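Local coordinates for protein putative xanthine dehydrogenase YAGS fad-binding subunit (Escherichia coli, PDB 5G5G) that carries the molybdenum and pterin cytosine dinucleotide cofactor in a periplasmic aldehyde oxidase and probably oxidises aldehydes to carboxylic acids there, at residues R615-K620 / S683-K688; D177-T182 / L286-I291. One frame throughout, in Å; residues are numbered along the deposited sequence.

Contact 1. Residues R615-K620 / S683-K688; sequences RILNPK and SPMKAK. With MCN (pterin cytosine dinucleotide), chain Y.
Arg-615 N donates to Lys-686 O (2.9 Å, 174°), joining the loop ahead of helix 619-638 to the type I beta turn Ser-683 to Lys-686 in the pocket for the cytosine end of the pterin cytosine dinucleotide. The arginine side chain then passes the carbonyl oxygens of the turn. Its CB packs 3.5 Å from Lys-686 O, CG passes Met-685 O more loosely, and CD closes to 3.4 Å from Met-685 O. Beyond CD a bend at chi3 (-71°) lets NH1 give Met-685 O a weak hydrogen bond of 3.3 Å. NH1 also donates, in the guanidinium plane, to a water 2.8 Å away that links it to Pro-684 O, while Lys-686 CB lies over one guanidinium face. NH2 and Lys-686 NZ share Asp-13, whose negative charge probably offsets the repulsion between the two cations. A methionine in place of Arg-615 would probably leave Asp-13 with one cation fewer and Met-685 O without its weak donor. Deeper in, Leu-617 CD2 meets Met-685 CE. The backbone reads the base: Leu-617 N donates to cofactor N3, Asn-618 N to O2, and the amino group N4 gives its two hydrogens to Arg-615 O at 2.9 Å and Lys-688 O at 2.8 Å.

Contact 2. Residues D177-T182 / L286-I291; sequences DATYTT and LQHLRI
With CG anti to the backbone N in both Asp-177 (chi1 180°) and His-288 (chi1 -173°), a carboxylate and an imidazole on neighbouring antiparallel strands meet diagonally on one face of the sheet. His-288 NE2 donates to Asp-177 OD1 at 2.6 Å. The oxygen lies in the ring plane, but the donor reaches it on its syn side from well out of the carboxylate plane, the two planes being 40° apart. The other oxygen, OD2, forms a long salt bridge of 3.5 Å with NE of Arg-290, which runs alongside the aspartate; a water joins OD2 to Arg-290 NH2, and Arg-290 also has a cation-pi partner in Phe-169. Farther along this face, the methyl CG2 of Thr-179, a beta-branched residue well suited to a strand, rests 4.0 Å from Leu-286 CD2. Backbone hydrogen bonds at the Ala-178/Leu-289 and Tyr-180/Gln-287 pairs join strand 174-182 to strand 285-293 in a mixed sheet. The opposite face is turned to helix 354-372: Tyr-180 packs on Ile-363 and its hydroxyl bonds to Glu-367, while Gln-287 OE1 accepts from His-304, so long polar side chains serve a buried place by carrying their ends to partners. Asp-177 thus faces two basic groups; its negative charge would probably be stabilised by them, and would in turn tend to favour the protonated form of His-288.

Contact 1 is buried beside the cofactor, whereas contact 2 is only partly buried, with exposed residues along one face of its sheet. They hold no element in common: residues 615-620 lead into helix 619-638 and residues 683-688 form a turn in the loop before helix 698-710, while residues 177-182 and 286-291 are neighbouring strands. Their centres lie 35 Å apart and their nearest atoms about 23 Å, so neither touches the other. Chemistry follows place. In contact 1 irregular backbone directs its amides and carbonyls at a ligand; in contact 2 the backbone groups pair strand with strand, leaving ionic bonds to side chains on the more accessible face.

Contact 1. Residues R615-K620 / S683-K688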
ATOM      1  N   ARG C 615     -16.142  24.833   1.184  1.00 13.10           N
ATOM      2  CA  ARG C 615     -16.042  25.035  -0.282  1.00 13.03           C
ATOM      3  C   ARG C 615     -15.003  24.097  -0.850  1.00 12.75           C
ATOM      4  O   ARG C 615     -13.867  24.091  -0.365  1.00 12.43           O
ATOM      5  CB  ARG C 615     -15.659  26.470  -0.572  1.00 13.52           C
ATOM      6  CG  ARG C 615     -15.227  26.717  -2.035  1.00 13.65           C
ATOM      7  CD  ARG C 615     -15.007  28.187  -2.252  1.00 13.81           C
ATOM      8  NE  ARG C 615     -16.239  28.960  -2.264  1.00 14.01           N
ATOM      9  CZ  ARG C 615     -16.307  30.278  -2.036  1.00 14.51           C
ATOM     10  NH1 ARG C 615     -15.229  30.983  -1.652  1.00 14.99           N
ATOM     11  NH2 ARG C 615     -17.478  30.906  -2.148  1.00 14.75           N
ATOM     12  N   ILE C 616     -15.380  23.309  -1.842  1.00 12.59           N
ATOM     13  CA  ILE C 616     -14.431  22.442  -2.513  1.00 13.34           C
ATOM     14  C   ILE C 616     -13.666  23.220  -3.576  1.00 12.90           C
ATOM     15  O   ILE C 616     -14.251  23.895  -4.436  1.00 13.81           O
ATOM     16  CB  ILE C 616     -15.161  21.233  -3.149  1.00 14.32           C
ATOM     17  CG1 ILE C 616     -15.862  20.421  -2.036  1.00 14.67           C
ATOM     18  CG2 ILE C 616     -14.185  20.419  -3.982  1.00 14.19           C
ATOM     19  CD1 ILE C 616     -14.950  19.778  -1.053  1.00 14.45           C
ATOM     20  N   LEU C 617     -12.353  23.139  -3.506  1.00 12.42           N
ATOM     21  CA  LEU C 617     -11.469  23.919  -4.338  1.00 12.45           C
ATOM     22  C   LEU C 617     -11.251  23.303  -5.738  1.00 12.35           C
ATOM     23  O   LEU C 617     -11.108  24.030  -6.720  1.00 12.61           O
ATOM     24  CB  LEU C 617     -10.179  24.183  -3.591  1.00 12.30           C
ATOM     25  CG  LEU C 617     -10.267  24.916  -2.235  1.00 12.56           C
ATOM     26  CD1 LEU C 617      -8.896  25.106  -1.567  1.00 13.02           C
ATOM     27  CD2 LEU C 617     -10.965  26.254  -2.380  1.00 13.06           C
ATOM     28  N   ASN C 618     -11.251  21.983  -5.821  1.00 11.56           N
ATOM     29  CA  ASN C 618     -11.190  21.287  -7.099  1.00 11.67           C
ATOM     30  C   ASN C 618     -11.930  19.990  -6.970  1.00 11.63           C
ATOM     31  O   ASN C 618     -11.455  19.044  -6.311  1.00 11.34           O
ATOM     32  CB  ASN C 618      -9.733  21.067  -7.522  1.00 11.18           C
ATOM     33  CG  ASN C 618      -9.620  20.385  -8.839  1.00 11.22           C
ATOM     34  OD1 ASN C 618     -10.360  19.431  -9.126  1.00 11.61           O
ATOM     35  ND2 ASN C 618      -8.635  20.815  -9.645  1.00 11.23           N
ATOM     36  N   PRO C 619     -13.148  19.925  -7.539  1.00 12.74           N
ATOM     37  CA  PRO C 619     -13.952  18.727  -7.262  1.00 12.73           C
ATOM     38  C   PRO C 619     -13.348  17.439  -7.814  1.00 12.89           C
ATOM     39  O   PRO C 619     -13.660  16.367  -7.300  1.00 12.03           O
ATOM     40  CB  PRO C 619     -15.271  19.024  -7.939  1.00 13.60           C
ATOM     41  CG  PRO C 619     -15.364  20.545  -7.886  1.00 14.09           C
ATOM     42  CD  PRO C 619     -13.953  21.032  -8.071  1.00 13.64           C
ATOM     43  N   LYS C 620     -12.483  17.530  -8.833  1.00 12.58           N
ATOM     44  CA  LYS C 620     -11.835  16.320  -9.392  0.86 13.02           C
ATOM     45  C   LYS C 620     -10.769  15.774  -8.462  1.00 12.47           C
ATOM     46  O   LYS C 620     -10.769  14.587  -8.117  1.00 12.12           O
ATOM     47  CB  LYS C 620     -11.265  16.574 -10.795  0.86 13.54           C
ATOM     48  CG  LYS C 620     -10.732  15.264 -11.417  0.86 14.32           C
ATOM     49  CD  LYS C 620     -10.735  15.253 -12.926  0.86 15.47           C
ATOM     50  CE  LYS C 620      -9.773  16.235 -13.481  0.86 16.40           C
ATOM     51  NZ  LYS C 620      -9.830  16.197 -14.966  0.86 17.85           N
ATOM     52  N   SER C 683     -11.861  30.544   6.875  1.00 13.58           N
ATOM     53  CA  SER C 683     -10.779  31.279   6.222  1.00 13.64           C
ATOM     54  C   SER C 683     -11.327  32.108   5.103  1.00 13.72           C
ATOM     55  O   SER C 683     -12.493  31.975   4.779  1.00 14.16           O
ATOM     56  CB  SER C 683      -9.746  30.316   5.641  1.00 13.33           C
ATOM     57  OG  SER C 683     -10.275  29.680   4.448  1.00 13.66           O
ATOM     58  N   PRO C 684     -10.462  32.914   4.433  1.00 14.21           N
ATOM     59  CA  PRO C 684     -10.954  33.671   3.255  1.00 14.96           C
ATOM     60  C   PRO C 684     -11.348  32.759   2.059  1.00 14.16           C
ATOM     61  O   PRO C 684     -12.087  33.171   1.198  1.00 14.25           O
ATOM     62  CB  PRO C 684      -9.773  34.570   2.856  1.00 15.39           C
ATOM     63  CG  PRO C 684      -8.940  34.644   4.115  1.00 15.70           C
ATOM     64  CD  PRO C 684      -9.095  33.311   4.818  1.00 14.71           C
ATOM     65  N   MET C 685     -10.808  31.557   2.031  1.00 13.72           N
ATOM     66  CA  MET C 685     -11.159  30.575   1.015  1.00 13.66           C
ATOM     67  C   MET C 685     -12.513  29.907   1.259  1.00 14.02           C
ATOM     68  O   MET C 685     -13.130  29.376   0.349  1.00 13.82           O
ATOM     69  CB  MET C 685     -10.055  29.486   0.911  1.00 13.39           C
ATOM     70  CG  MET C 685      -8.706  30.019   0.502  1.00 13.62           C
ATOM     71  SD  MET C 685      -8.618  30.866  -1.080  1.00 14.50           S
ATOM     72  CE  MET C 685      -8.973  29.514  -2.181  1.00 13.17           C
ATOM     73  N   LYS C 686     -12.912  29.870   2.522  1.00 13.93           N
ATOM     74  CA  LYS C 686     -14.154  29.237   2.985  1.00 14.26           C
ATOM     75  C   LYS C 686     -14.164  27.709   2.830  1.00 13.48           C
ATOM     76  O   LYS C 686     -15.211  27.075   2.825  1.00 12.55           O
ATOM     77  CB  LYS C 686     -15.361  29.926   2.319  1.00 14.74           C
ATOM     78  CG  LYS C 686     -15.276  31.440   2.416  1.00 15.51           C
ATOM     79  CD  LYS C 686     -16.500  32.122   1.792  1.00 16.94           C
ATOM     80  CE  LYS C 686     -16.407  33.635   1.926  1.00 17.86           C
ATOM     81  NZ  LYS C 686     -17.289  34.344   0.971  1.00 18.89           N
ATOM     82  N   ALA C 687     -12.948  27.150   2.760  1.00 13.33           N
ATOM     83  CA  ALA C 687     -12.703  25.772   2.560  1.00 12.77           C
ATOM     84  C   ALA C 687     -12.394  25.111   3.890  1.00 12.41           C
ATOM     85  O   ALA C 687     -11.895  25.760   4.827  1.00 12.44           O
ATOM     86  CB  ALA C 687     -11.519  25.569   1.638  1.00 12.58           C
ATOM     87  N   LYS C 688     -12.660  23.810   3.946  1.00 11.80           N
ATOM     88  CA  LYS C 688     -12.187  22.985   5.075  1.00 11.98           C
ATOM     89  C   LYS C 688     -11.509  21.727   4.535  1.00 11.47           C
ATOM     90  O   LYS C 688     -11.559  21.431   3.321  1.00 11.57           O
ATOM     91  CB  LYS C 688     -13.339  22.645   6.043  1.00 12.92           C
ATOM     92  CG  LYS C 688     -13.885  23.897   6.715  1.00 13.82           C
ATOM     93  CD  LYS C 688     -15.006  23.608   7.740  1.00 15.19           C
ATOM     94  CE  LYS C 688     -16.241  23.098   7.045  1.00 16.15           C
ATOM     95  NZ  LYS C 688     -17.388  23.189   8.021  1.00 16.67           N
TER
HETATM   96  N1  MCN Y 921      -9.356  19.727  -1.496  1.00 10.61           N
HETATM   97  C2  MCN Y 921     -10.200  20.526  -2.391  1.00 10.31           C
HETATM   98  N3  MCN Y 921     -11.034  21.375  -1.433  1.00 10.44           N
HETATM   99  C4  MCN Y 921     -11.172  21.387  -0.118  1.00 10.65           C
HETATM  100  C5  MCN Y 921     -10.116  20.567   0.570  1.00 10.58           C
HETATM  101  C6  MCN Y 921      -9.356  19.770  -0.121  1.00 10.31           C
HETATM  102  O2  MCN Y 921     -10.236  20.570  -3.508  1.00 10.67           O
HETATM  103  N4  MCN Y 921     -11.996  22.059   0.604  1.00 10.72           N
HETATM  104  C1' MCN Y 921      -8.624  18.709  -2.232  1.00 10.98           C
HETATM  105  C2D MCN Y 921      -7.388  19.315  -2.995  1.00 11.03           C
HETATM  106  O2' MCN Y 921      -7.075  18.502  -4.124  1.00 11.43           O
HETATM  107  C3' MCN Y 921      -6.406  19.186  -1.944  1.00 11.03           C
HETATM  108  C4D MCN Y 921      -6.576  17.809  -1.158  1.00 10.70           C
HETATM  109  O4D MCN Y 921      -8.075  17.751  -1.317  1.00 10.68           O
HETATM  110  O3' MCN Y 921      -4.979  19.239  -2.306  1.00 10.71           O
HETATM  111  C5' MCN Y 921      -6.302  17.625   0.217  1.00 10.12           C
HETATM  112  O5' MCN Y 921      -6.404  18.805   0.978  1.00  9.80           O
HETATM  113  PA  MCN Y 921      -6.523  18.682   2.519  1.00  9.99           P
HETATM  114  O1A MCN Y 921      -6.280  20.078   3.089  1.00 10.68           O
HETATM  115  O2A MCN Y 921      -7.740  17.905   2.882  1.00 11.05           O
HETATM  116  O3A MCN Y 921      -5.209  17.718   2.947  1.00 10.74           O
HETATM  117  PB  MCN Y 921      -3.742  18.274   3.147  1.00 10.73           P
HETATM  118  O1B MCN Y 921      -3.553  18.723   4.532  1.00 10.42           O
HETATM  119  O2B MCN Y 921      -3.396  19.193   2.022  1.00 11.19           O
HETATM  120  O3B MCN Y 921      -2.966  16.942   2.835  1.00 10.06           O
HETATM  121  C10 MCN Y 921      -2.755  15.950   3.927  1.00  9.75           C
HETATM  122  C9' MCN Y 921      -3.681  14.788   3.871  1.00  9.77           C
HETATM  123  C8' MCN Y 921      -3.400  13.907   5.208  1.00  9.95           C
HETATM  124  S8' MCN Y 921      -3.218  14.648   6.699  1.00  9.98           S
HETATM  125  C7' MCN Y 921      -3.145  12.710   5.005  1.00  9.79           C
HETATM  126  S7' MCN Y 921      -2.614  11.624   6.323  1.00  9.88           S
HETATM  127  C6' MCN Y 921      -3.494  11.972   3.676  1.00  9.78           C
HETATM  128  C7  MCN Y 921      -4.329  13.033   2.813  1.00  9.15           C
HETATM  129  O9' MCN Y 921      -3.668  14.224   2.664  1.00  9.76           O
HETATM  130  N5' MCN Y 921      -2.103  11.810   2.999  1.00  9.12           N
HETATM  131  C4A MCN Y 921      -2.059  11.494   1.536  1.00  9.51           C
HETATM  132  N8' MCN Y 921      -4.456  12.469   1.452  1.00  9.39           N
HETATM  133  C4B MCN Y 921      -3.376  11.959   0.823  1.00  9.53           C
HETATM  134  N1' MCN Y 921      -3.502  11.587  -0.515  1.00  9.54           N
HETATM  135  C2' MCN Y 921      -2.398  11.278  -1.318  1.00 10.12           C
HETATM  136  N2' MCN Y 921      -2.502  10.929  -2.509  1.00  9.93           N
HETATM  137  N3' MCN Y 921      -1.288  10.883  -0.623  1.00  9.78           N
HETATM  138  C4' MCN Y 921      -0.916  11.114   0.692  1.00 10.23           C
HETATM  139  O4' MCN Y 921       0.092  10.858   1.377  1.00  9.07           O
HETATM  140  O   HOH W   1     -14.217  33.303  -0.556  1.00 16.29           O

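Contact 2. Residues D177-T182 / L286-I291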
ATOM      1  N   ASP C 177     -23.099  -2.147  25.696  1.00 17.63           N
ATOM      2  CA  ASP C 177     -21.778  -2.167  26.352  1.00 18.56           C
ATOM      3  C   ASP C 177     -20.959  -3.150  25.527  1.00 17.78           C
ATOM      4  O   ASP C 177     -21.258  -4.339  25.542  1.00 18.05           O
ATOM      5  CB  ASP C 177     -21.885  -2.626  27.810  1.00 19.83           C
ATOM      6  CG  ASP C 177     -20.540  -2.669  28.536  1.00 20.93           C
ATOM      7  OD1 ASP C 177     -19.539  -2.952  27.907  1.00 21.99           O
ATOM      8  OD2 ASP C 177     -20.479  -2.470  29.771  1.00 23.99           O
ATOM      9  N   ALA C 178     -19.979  -2.654  24.785  1.00 17.04           N
ATOM     10  CA  ALA C 178     -19.277  -3.479  23.818  1.00 16.97           C
ATOM     11  C   ALA C 178     -17.855  -3.038  23.734  1.00 16.40           C
ATOM     12  O   ALA C 178     -17.565  -1.874  24.028  1.00 16.21           O
ATOM     13  CB  ALA C 178     -19.904  -3.397  22.428  1.00 16.78           C
ATOM     14  N   THR C 179     -16.988  -3.976  23.354  1.00 16.51           N
ATOM     15  CA  THR C 179     -15.555  -3.732  23.226  1.00 16.56           C
ATOM     16  C   THR C 179     -15.173  -4.020  21.800  1.00 15.82           C
ATOM     17  O   THR C 179     -15.642  -4.991  21.215  1.00 15.38           O
ATOM     18  CB  THR C 179     -14.754  -4.612  24.234  1.00 17.97           C
ATOM     19  OG1 THR C 179     -15.161  -4.264  25.571  1.00 19.11           O
ATOM     20  CG2 THR C 179     -13.240  -4.469  24.123  1.00 18.93           C
ATOM     21  N   TYR C 180     -14.273  -3.197  21.278  1.00 14.78           N
ATOM     22  CA  TYR C 180     -13.821  -3.256  19.886  1.00 14.51           C
ATOM     23  C   TYR C 180     -12.287  -3.129  19.846  1.00 14.45           C
ATOM     24  O   TYR C 180     -11.659  -2.524  20.706  1.00 13.81           O
ATOM     25  CB  TYR C 180     -14.429  -2.146  19.018  1.00 14.02           C
ATOM     26  CG  TYR C 180     -15.922  -2.045  19.125  1.00 13.98           C
ATOM     27  CD1 TYR C 180     -16.523  -1.361  20.197  1.00 14.61           C
ATOM     28  CD2 TYR C 180     -16.748  -2.642  18.195  1.00 14.10           C
ATOM     29  CE1 TYR C 180     -17.896  -1.307  20.293  1.00 15.18           C
ATOM     30  CE2 TYR C 180     -18.126  -2.584  18.298  1.00 14.45           C
ATOM     31  CZ  TYR C 180     -18.695  -1.903  19.343  1.00 14.89           C
ATOM     32  OH  TYR C 180     -20.062  -1.899  19.516  1.00 15.54           O
ATOM     33  N   THR C 181     -11.698  -3.776  18.858  1.00 14.22           N
ATOM     34  CA  THR C 181     -10.259  -3.628  18.615  1.00 13.68           C
ATOM     35  C   THR C 181      -9.967  -3.293  17.170  1.00 12.99           C
ATOM     36  O   THR C 181     -10.661  -3.766  16.248  1.00 12.62           O
ATOM     37  CB  THR C 181      -9.413  -4.857  19.039  1.00 14.35           C
ATOM     38  OG1 THR C 181      -9.765  -6.000  18.244  1.00 15.10           O
ATOM     39  CG2 THR C 181      -9.652  -5.194  20.469  1.00 15.34           C
ATOM     40  N   THR C 182      -8.896  -2.528  17.017  1.00 12.11           N
ATOM     41  CA  THR C 182      -8.248  -2.251  15.714  1.00 12.40           C
ATOM     42  C   THR C 182      -6.768  -2.587  15.839  1.00 12.68           C
ATOM     43  O   THR C 182      -6.168  -2.373  16.880  1.00 12.86           O
ATOM     44  CB  THR C 182      -8.386  -0.830  15.275  1.00 12.46           C
ATOM     45  OG1 THR C 182      -7.706   0.056  16.182  1.00 13.51           O
ATOM     46  CG2 THR C 182      -9.850  -0.438  15.247  1.00 12.52           C
ATOM     47  N   LEU C 286      -7.813  -0.726  21.717  1.00 13.98           N
ATOM     48  CA  LEU C 286      -8.762  -1.594  22.417  1.00 14.95           C
ATOM     49  C   LEU C 286      -9.756  -0.592  23.047  1.00 14.38           C
ATOM     50  O   LEU C 286      -9.358   0.229  23.870  1.00 14.99           O
ATOM     51  CB  LEU C 286      -8.030  -2.462  23.435  1.00 16.05           C
ATOM     52  CG  LEU C 286      -8.808  -3.530  24.195  1.00 18.42           C
ATOM     53  CD1 LEU C 286      -7.828  -4.505  24.835  1.00 20.03           C
ATOM     54  CD2 LEU C 286      -9.732  -2.941  25.254  1.00 19.44           C
ATOM     55  N   GLN C 287     -10.994  -0.613  22.604  1.00 13.95           N
ATOM     56  CA  GLN C 287     -11.943   0.448  22.934  1.00 13.79           C
ATOM     57  C   GLN C 287     -13.186  -0.110  23.620  1.00 14.50           C
ATOM     58  O   GLN C 287     -13.730  -1.131  23.177  1.00 14.65           O
ATOM     59  CB  GLN C 287     -12.367   1.182  21.689  1.00 13.46           C
ATOM     60  CG  GLN C 287     -11.197   1.782  20.898  1.00 13.20           C
ATOM     61  CD  GLN C 287     -11.664   2.519  19.684  1.00 12.88           C
ATOM     62  OE1 GLN C 287     -12.503   3.427  19.747  1.00 13.03           O
ATOM     63  NE2 GLN C 287     -11.082   2.190  18.582  1.00 12.79           N
ATOM     64  N   HIS C 288     -13.648   0.592  24.637  1.00 14.58           N
ATOM     65  CA  HIS C 288     -14.835   0.169  25.394  1.00 15.25           C
ATOM     66  C   HIS C 288     -15.887   1.275  25.286  1.00 14.82           C
ATOM     67  O   HIS C 288     -15.636   2.407  25.720  1.00 14.58           O
ATOM     68  CB  HIS C 288     -14.425  -0.104  26.835  1.00 16.56           C
ATOM     69  CG  HIS C 288     -15.512  -0.698  27.663  1.00 18.09           C
ATOM     70  ND1 HIS C 288     -15.540  -0.589  29.035  1.00 20.08           N
ATOM     71  CD2 HIS C 288     -16.619  -1.389  27.317  1.00 18.60           C
ATOM     72  CE1 HIS C 288     -16.617  -1.213  29.501  1.00 20.55           C
ATOM     73  NE2 HIS C 288     -17.286  -1.709  28.473  1.00 19.46           N
ATOM     74  N   LEU C 289     -17.051   0.939  24.721  0.50 14.70           N
ATOM     75  CA  LEU C 289     -18.131   1.887  24.469  0.50 14.50           C
ATOM     76  C   LEU C 289     -19.379   1.456  25.218  0.50 15.04           C
ATOM     77  O   LEU C 289     -19.824   0.301  25.083  0.50 14.77           O
ATOM     78  CB  LEU C 289     -18.426   1.952  22.978  0.50 14.34           C
ATOM     79  CG  LEU C 289     -17.520   2.934  22.249  0.50 13.83           C
ATOM     80  CD1 LEU C 289     -17.485   2.638  20.759  0.50 13.98           C
ATOM     81  CD2 LEU C 289     -17.996   4.355  22.453  0.50 14.04           C
ATOM     82  N   ARG C 290     -19.929   2.382  26.001  1.00 15.15           N
ATOM     83  CA  ARG C 290     -21.168   2.152  26.734  1.00 16.00           C
ATOM     84  C   ARG C 290     -22.086   3.325  26.356  1.00 15.68           C
ATOM     85  O   ARG C 290     -21.756   4.496  26.641  1.00 15.66           O
ATOM     86  CB  ARG C 290     -20.917   2.087  28.225  1.00 17.54           C
ATOM     87  CG  ARG C 290     -19.882   1.022  28.599  1.00 19.04           C
ATOM     88  CD  ARG C 290     -19.418   1.254  30.015  1.00 20.82           C
ATOM     89  NE  ARG C 290     -20.404   0.785  30.916  1.00 23.29           N
ATOM     90  CZ  ARG C 290     -20.510   1.135  32.214  1.00 26.40           C
ATOM     91  NH1 ARG C 290     -19.670   2.035  32.783  1.00 27.06           N
ATOM     92  NH2 ARG C 290     -21.465   0.579  32.958  1.00 26.67           N
ATOM     93  N   ILE C 291     -23.182   3.022  25.667  1.00 15.06           N
ATOM     94  CA  ILE C 291     -24.105   4.054  25.187  1.00 15.03           C
ATOM     95  C   ILE C 291     -25.526   3.685  25.554  1.00 15.63           C
ATOM     96  O   ILE C 291     -25.963   2.589  25.305  1.00 15.42           O
ATOM     97  CB  ILE C 291     -24.031   4.273  23.670  1.00 14.74           C
ATOM     98  CG1 ILE C 291     -22.553   4.240  23.204  1.00 14.78           C
ATOM     99  CG2 ILE C 291     -24.714   5.583  23.307  1.00 14.73           C
ATOM    100  CD1 ILE C 291     -22.327   4.433  21.719  1.00 14.93           C
TER
HETATM  101  O   HOH W   2     -22.153  -1.759  31.681  1.00 23.55           O